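Long-range contact in putative phosphoglycolate phosphatase (Lactobacillus delbrueckii, PDB 2HI0), which probably hydrolyses the phosphate ester of 2-phosphoglycolate, as a putative phosphatase of the haloacid dehalogenase superfamily: residues Phe48-Ala61 / Val85-Lys98. Sequence-based numbering, arbitrary orientation.
Unlike the reference sequence in segment 85-98: Thr88 (reference Ala).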
loop_
_atom_site.group_PDB
_atom_site.type_symbol
_atom_site.label_atom_id
_atom_site.label_comp_id
_atom_site.label_asym_id
_atom_site.label_seq_id
_atom_site.Cartn_x
_atom_site.Cartn_y
_atom_site.Cartn_z
ATOM N N PHE A 48 6.692 -4.684 -3.138
ATOM C CA PHE A 48 5.727 -3.573 -3.158
ATOM C C PHE A 48 5.678 -2.819 -1.796
ATOM O O PHE A 48 6.247 -3.300 -0.817
ATOM C CB PHE A 48 4.380 -4.127 -3.644
ATOM C CG PHE A 48 4.378 -4.412 -5.118
ATOM C CD1 PHE A 48 4.076 -3.401 -6.019
ATOM C CD2 PHE A 48 4.738 -5.641 -5.634
ATOM C CE1 PHE A 48 4.109 -3.629 -7.357
ATOM C CE2 PHE A 48 4.774 -5.853 -6.997
ATOM C CZ PHE A 48 4.466 -4.849 -7.842
ATOM N N GLY A 49 5.073 -1.619 -1.778
ATOM C CA GLY A 49 4.977 -0.747 -0.597
ATOM C C GLY A 49 5.414 0.688 -0.890
ATOM O O GLY A 49 4.891 1.675 -0.336
ATOM N N SER A 50 6.364 0.794 -1.786
ATOM C CA SER A 50 6.996 2.070 -2.097
ATOM C C SER A 50 6.768 2.522 -3.532
ATOM O O SER A 50 7.552 3.310 -4.062
ATOM C CB SER A 50 8.499 2.002 -1.795
ATOM O OG SER A 50 8.743 1.883 -0.401
ATOM N N GLY A 51 5.718 1.978 -4.128
ATOM C CA GLY A 51 5.375 2.297 -5.521
ATOM C C GLY A 51 5.996 1.360 -6.524
ATOM O O GLY A 51 6.938 0.593 -6.221
ATOM N N VAL A 52 5.504 1.475 -7.743
ATOM C CA VAL A 52 5.889 0.526 -8.767
ATOM C C VAL A 52 7.325 0.651 -9.255
ATOM O O VAL A 52 7.918 -0.325 -9.616
ATOM C CB VAL A 52 4.937 0.559 -10.003
ATOM C CG1 VAL A 52 3.552 0.087 -9.587
ATOM C CG2 VAL A 52 4.923 1.905 -10.678
ATOM N N VAL A 53 7.875 1.844 -9.248
ATOM C CA VAL A 53 9.302 2.036 -9.654
ATOM C C VAL A 53 10.222 1.315 -8.668
ATOM O O VAL A 53 11.096 0.549 -9.073
ATOM C CB VAL A 53 9.669 3.554 -9.782
ATOM C CG1 VAL A 53 11.166 3.752 -9.985
ATOM C CG2 VAL A 53 8.859 4.231 -10.906
ATOM N N VAL A 54 10.005 1.552 -7.377
ATOM C CA VAL A 54 10.818 0.836 -6.370
ATOM C C VAL A 54 10.570 -0.674 -6.415
ATOM O O VAL A 54 11.490 -1.443 -6.245
ATOM C CB VAL A 54 10.603 1.418 -4.932
ATOM C CG1 VAL A 54 11.237 0.517 -3.899
ATOM C CG2 VAL A 54 11.136 2.882 -4.831
ATOM N N ALA A 55 9.329 -1.074 -6.646
ATOM C CA ALA A 55 8.968 -2.500 -6.704
ATOM C C ALA A 55 9.735 -3.199 -7.838
ATOM O O ALA A 55 10.322 -4.291 -7.643
ATOM C CB ALA A 55 7.429 -2.681 -6.891
ATOM N N VAL A 56 9.744 -2.601 -9.033
ATOM C CA VAL A 56 10.462 -3.221 -10.180
ATOM C C VAL A 56 11.992 -3.136 -9.967
ATOM O O VAL A 56 12.730 -4.083 -10.284
ATOM C CB VAL A 56 9.995 -2.664 -11.511
ATOM C CG1 VAL A 56 10.856 -3.150 -12.677
ATOM C CG2 VAL A 56 8.545 -3.059 -11.728
ATOM N N THR A 57 12.452 -2.061 -9.356
ATOM C CA THR A 57 13.892 -1.939 -9.058
ATOM C C THR A 57 14.324 -3.083 -8.104
ATOM O O THR A 57 15.339 -3.746 -8.292
ATOM C CB THR A 57 14.209 -0.559 -8.407
ATOM O OG1 THR A 57 13.748 0.501 -9.254
ATOM C CG2 THR A 57 15.732 -0.374 -8.124
ATOM N N ARG A 58 13.543 -3.283 -7.034
ATOM C CA ARG A 58 13.734 -4.396 -6.101
ATOM C C ARG A 58 13.699 -5.755 -6.807
ATOM O O ARG A 58 14.566 -6.637 -6.544
ATOM C CB ARG A 58 12.693 -4.298 -5.006
ATOM C CG ARG A 58 12.987 -3.261 -3.897
ATOM C CD ARG A 58 11.774 -3.232 -2.946
ATOM N NE ARG A 58 12.016 -2.379 -1.795
ATOM C CZ ARG A 58 11.060 -1.914 -1.006
ATOM N NH1 ARG A 58 9.781 -2.132 -1.319
ATOM N NH2 ARG A 58 11.382 -1.177 0.032
ATOM N N ALA A 59 12.712 -5.933 -7.679
ATOM C CA ALA A 59 12.550 -7.239 -8.363
ATOM C C ALA A 59 13.724 -7.541 -9.289
ATOM O O ALA A 59 14.215 -8.664 -9.307
ATOM C CB ALA A 59 11.219 -7.305 -9.186
ATOM N N LEU A 60 14.201 -6.531 -9.993
ATOM C CA LEU A 60 15.375 -6.680 -10.854
ATOM C C LEU A 60 16.625 -6.983 -10.021
ATOM O O LEU A 60 17.448 -7.796 -10.416
ATOM C CB LEU A 60 15.585 -5.445 -11.744
ATOM C CG LEU A 60 14.596 -5.223 -12.881
ATOM C CD1 LEU A 60 14.770 -3.823 -13.534
ATOM C CD2 LEU A 60 14.767 -6.350 -13.961
ATOM N N ALA A 61 16.764 -6.326 -8.871
ATOM C CA ALA A 61 17.931 -6.583 -7.997
ATOM C C ALA A 61 17.869 -8.001 -7.447
ATOM O O ALA A 61 18.892 -8.695 -7.370
ATOM C CB ALA A 61 17.933 -5.575 -6.837
ATOM N N VAL A 85 21.275 -3.100 -12.140
ATOM C CA VAL A 85 19.914 -2.585 -12.250
ATOM C C VAL A 85 19.936 -1.125 -12.714
ATOM O O VAL A 85 20.507 -0.264 -12.047
ATOM C CB VAL A 85 19.085 -2.771 -10.902
ATOM C CG1 VAL A 85 17.681 -2.186 -11.044
ATOM C CG2 VAL A 85 19.050 -4.253 -10.511
ATOM N N THR A 86 19.232 -0.850 -13.800
ATOM C CA THR A 86 19.105 0.522 -14.304
ATOM C C THR A 86 17.654 0.997 -14.340
ATOM O O THR A 86 16.738 0.236 -14.559
ATOM C CB THR A 86 19.720 0.635 -15.715
ATOM O OG1 THR A 86 18.809 0.099 -16.674
ATOM C CG2 THR A 86 21.037 -0.110 -15.725
ATOM N N GLN A 87 17.455 2.292 -14.149
ATOM C CA GLN A 87 16.113 2.860 -14.342
ATOM C C GLN A 87 15.553 2.772 -15.760
ATOM O O GLN A 87 14.352 2.684 -15.940
ATOM C CB GLN A 87 15.991 4.245 -13.774
ATOM C CG GLN A 87 16.203 4.259 -12.267
ATOM C CD GLN A 87 15.159 3.408 -11.471
ATOM O OE1 GLN A 87 13.964 3.580 -11.680
ATOM N NE2 GLN A 87 15.613 2.448 -10.657
ATOM N N THR A 88 16.429 2.737 -16.752
ATOM C CA THR A 88 15.991 2.500 -18.094
ATOM C C THR A 88 15.330 1.131 -18.196
ATOM O O THR A 88 14.254 1.008 -18.803
ATOM C CB THR A 88 17.180 2.639 -19.077
ATOM O OG1 THR A 88 17.690 3.976 -19.012
ATOM C CG2 THR A 88 16.797 2.320 -20.526
ATOM N N GLU A 89 15.942 0.109 -17.621
ATOM C CA GLU A 89 15.302 -1.193 -17.634
ATOM C C GLU A 89 14.021 -1.232 -16.786
ATOM O O GLU A 89 13.045 -1.873 -17.184
ATOM C CB GLU A 89 16.291 -2.266 -17.202
ATOM C CG GLU A 89 15.785 -3.693 -17.425
ATOM C CD GLU A 89 15.534 -4.075 -18.879
ATOM O OE1 GLU A 89 15.992 -3.372 -19.817
ATOM O OE2 GLU A 89 14.875 -5.125 -19.086
ATOM N N VAL A 90 14.033 -0.574 -15.622
ATOM C CA VAL A 90 12.817 -0.431 -14.801
ATOM C C VAL A 90 11.644 0.107 -15.666
ATOM O O VAL A 90 10.520 -0.478 -15.678
ATOM C CB VAL A 90 13.077 0.446 -13.566
ATOM C CG1 VAL A 90 11.750 0.800 -12.845
ATOM C CG2 VAL A 90 14.012 -0.300 -12.609
ATOM N N ASN A 91 11.902 1.200 -16.388
ATOM C CA ASN A 91 10.884 1.885 -17.188
ATOM C C ASN A 91 10.403 0.964 -18.315
ATOM O O ASN A 91 9.225 0.970 -18.673
ATOM C CB ASN A 91 11.377 3.222 -17.725
ATOM C CG ASN A 91 11.602 4.234 -16.637
ATOM O OD1 ASN A 91 11.062 4.102 -15.548
ATOM N ND2 ASN A 91 12.405 5.260 -16.929
ATOM N N ARG A 92 11.300 0.129 -18.826
ATOM C CA ARG A 92 10.931 -0.780 -19.947
ATOM C C ARG A 92 10.001 -1.869 -19.413
ATOM O O ARG A 92 8.995 -2.228 -20.048
ATOM C CB ARG A 92 12.156 -1.392 -20.600
ATOM C CG ARG A 92 11.856 -2.118 -21.866
ATOM C CD ARG A 92 13.148 -2.467 -22.606
ATOM N NE ARG A 92 13.807 -3.643 -22.024
ATOM C CZ ARG A 92 13.535 -4.914 -22.336
ATOM N NH1 ARG A 92 12.611 -5.230 -23.214
ATOM N NH2 ARG A 92 14.210 -5.886 -21.755
ATOM N N VAL A 93 10.302 -2.386 -18.222
ATOM C CA VAL A 93 9.423 -3.383 -17.586
ATOM C C VAL A 93 8.064 -2.736 -17.213
ATOM O O VAL A 93 7.007 -3.307 -17.431
ATOM C CB VAL A 93 10.108 -4.035 -16.346
ATOM C CG1 VAL A 93 9.141 -4.919 -15.602
ATOM C CG2 VAL A 93 11.326 -4.839 -16.763
ATOM N N LEU A 94 8.115 -1.521 -16.652
ATOM C CA LEU A 94 6.870 -0.831 -16.231
ATOM C C LEU A 94 5.940 -0.561 -17.397
ATOM O O LEU A 94 4.702 -0.502 -17.251
ATOM C CB LEU A 94 7.201 0.462 -15.506
ATOM C CG LEU A 94 7.699 0.307 -14.066
ATOM C CD1 LEU A 94 8.107 1.660 -13.504
ATOM C CD2 LEU A 94 6.596 -0.274 -13.213
ATOM N N GLU A 95 6.514 -0.375 -18.590
ATOM C CA GLU A 95 5.714 -0.125 -19.782
ATOM C C GLU A 95 4.711 -1.277 -20.043
ATOM O O GLU A 95 3.598 -1.048 -20.544
ATOM C CB GLU A 95 6.651 0.030 -20.976
ATOM C CG GLU A 95 5.929 0.353 -22.271
ATOM C CD GLU A 95 6.868 0.567 -23.458
ATOM O OE1 GLU A 95 8.037 0.120 -23.413
ATOM O OE2 GLU A 95 6.409 1.164 -24.453
ATOM N N VAL A 96 5.120 -2.491 -19.714
ATOM C CA VAL A 96 4.266 -3.672 -19.784
ATOM C C VAL A 96 3.461 -3.843 -18.506
ATOM O O VAL A 96 2.265 -4.044 -18.549
ATOM C CB VAL A 96 5.106 -4.960 -20.045
ATOM C CG1 VAL A 96 4.200 -6.224 -20.113
ATOM C CG2 VAL A 96 5.992 -4.750 -21.321
ATOM N N PHE A 97 4.129 -3.754 -17.361
ATOM C CA PHE A 97 3.462 -4.026 -16.079
ATOM C C PHE A 97 2.253 -3.114 -15.750
ATOM O O PHE A 97 1.191 -3.599 -15.281
ATOM C CB PHE A 97 4.454 -3.897 -14.941
ATOM C CG PHE A 97 3.838 -4.122 -13.580
ATOM C CD1 PHE A 97 3.598 -5.413 -13.101
ATOM C CD2 PHE A 97 3.508 -3.054 -12.791
ATOM C CE1 PHE A 97 3.003 -5.596 -11.861
ATOM C CE2 PHE A 97 2.893 -3.248 -11.569
ATOM C CZ PHE A 97 2.655 -4.518 -11.093
ATOM N N LYS A 98 2.423 -1.800 -15.930
ATOM C CA LYS A 98 1.367 -0.879 -15.483
ATOM C C LYS A 98 0.016 -1.141 -16.170
ATOM O O LYS A 98 -0.996 -1.366 -15.523
ATOM C CB LYS A 98 1.832 0.569 -15.626
ATOM C CG LYS A 98 2.922 0.896 -14.616
ATOM C CD LYS A 98 3.221 2.398 -14.491
ATOM C CE LYS A 98 1.949 3.245 -14.312
ATOM N NZ LYS A 98 2.248 4.607 -13.765
#
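Leu60, Val85 and Val56 bury the most surface where residues 48-61 meet residues 85-98, an example of two helices packed steeply through branched aliphatic side chains. The axes of segments 52-61 and 87-98 pass 9.4 Å apart, their directions 111° apart, and Val90 fills a knob-into-hole site among Val53, Val56, Thr57 and Leu60. Leu60 works at both ends: its CB lies against the methyls of Val85, while CD1 reaches Val90 CG2 at 3.7 Å. Val85, just ahead of the second helix, lays CG2 over the backbone of the first, 3.5 Å from Ala61 N. Val56 divides its branches: CG1, trans to the backbone N (chi1 172°), meets CB and CG1 of Val93, whereas CG2 slides past Leu94, 3.7 Å from CD2. That same leucine methyl also touches Val52, whose CG1 lies at the edge of the Phe97 ring. Phe48 CZ meets Phe97 CZ at 3.7 Å, the two rings oblique.

One polar bond borders this apolar seam. Gln87, its chain folded at chi2 (-61°), directs NE2 to Thr57 OG1 at 3.0 Å, almost straight and in the amide plane; the hydroxyl in turn donates to Val53 O from above the carbonyl plane. A valine here would probably leave the Gln87 amide without this acceptor and freer to turn. Helix 19-32 also packs against Leu60, through Phe30, and Phe97, through Ala25 and Ala29. Both helices fall between paired strands 16-17 and 110-111, the flap hairpin after the first core strand, where C1-type HAD phosphatases carry their alpha-helical cap.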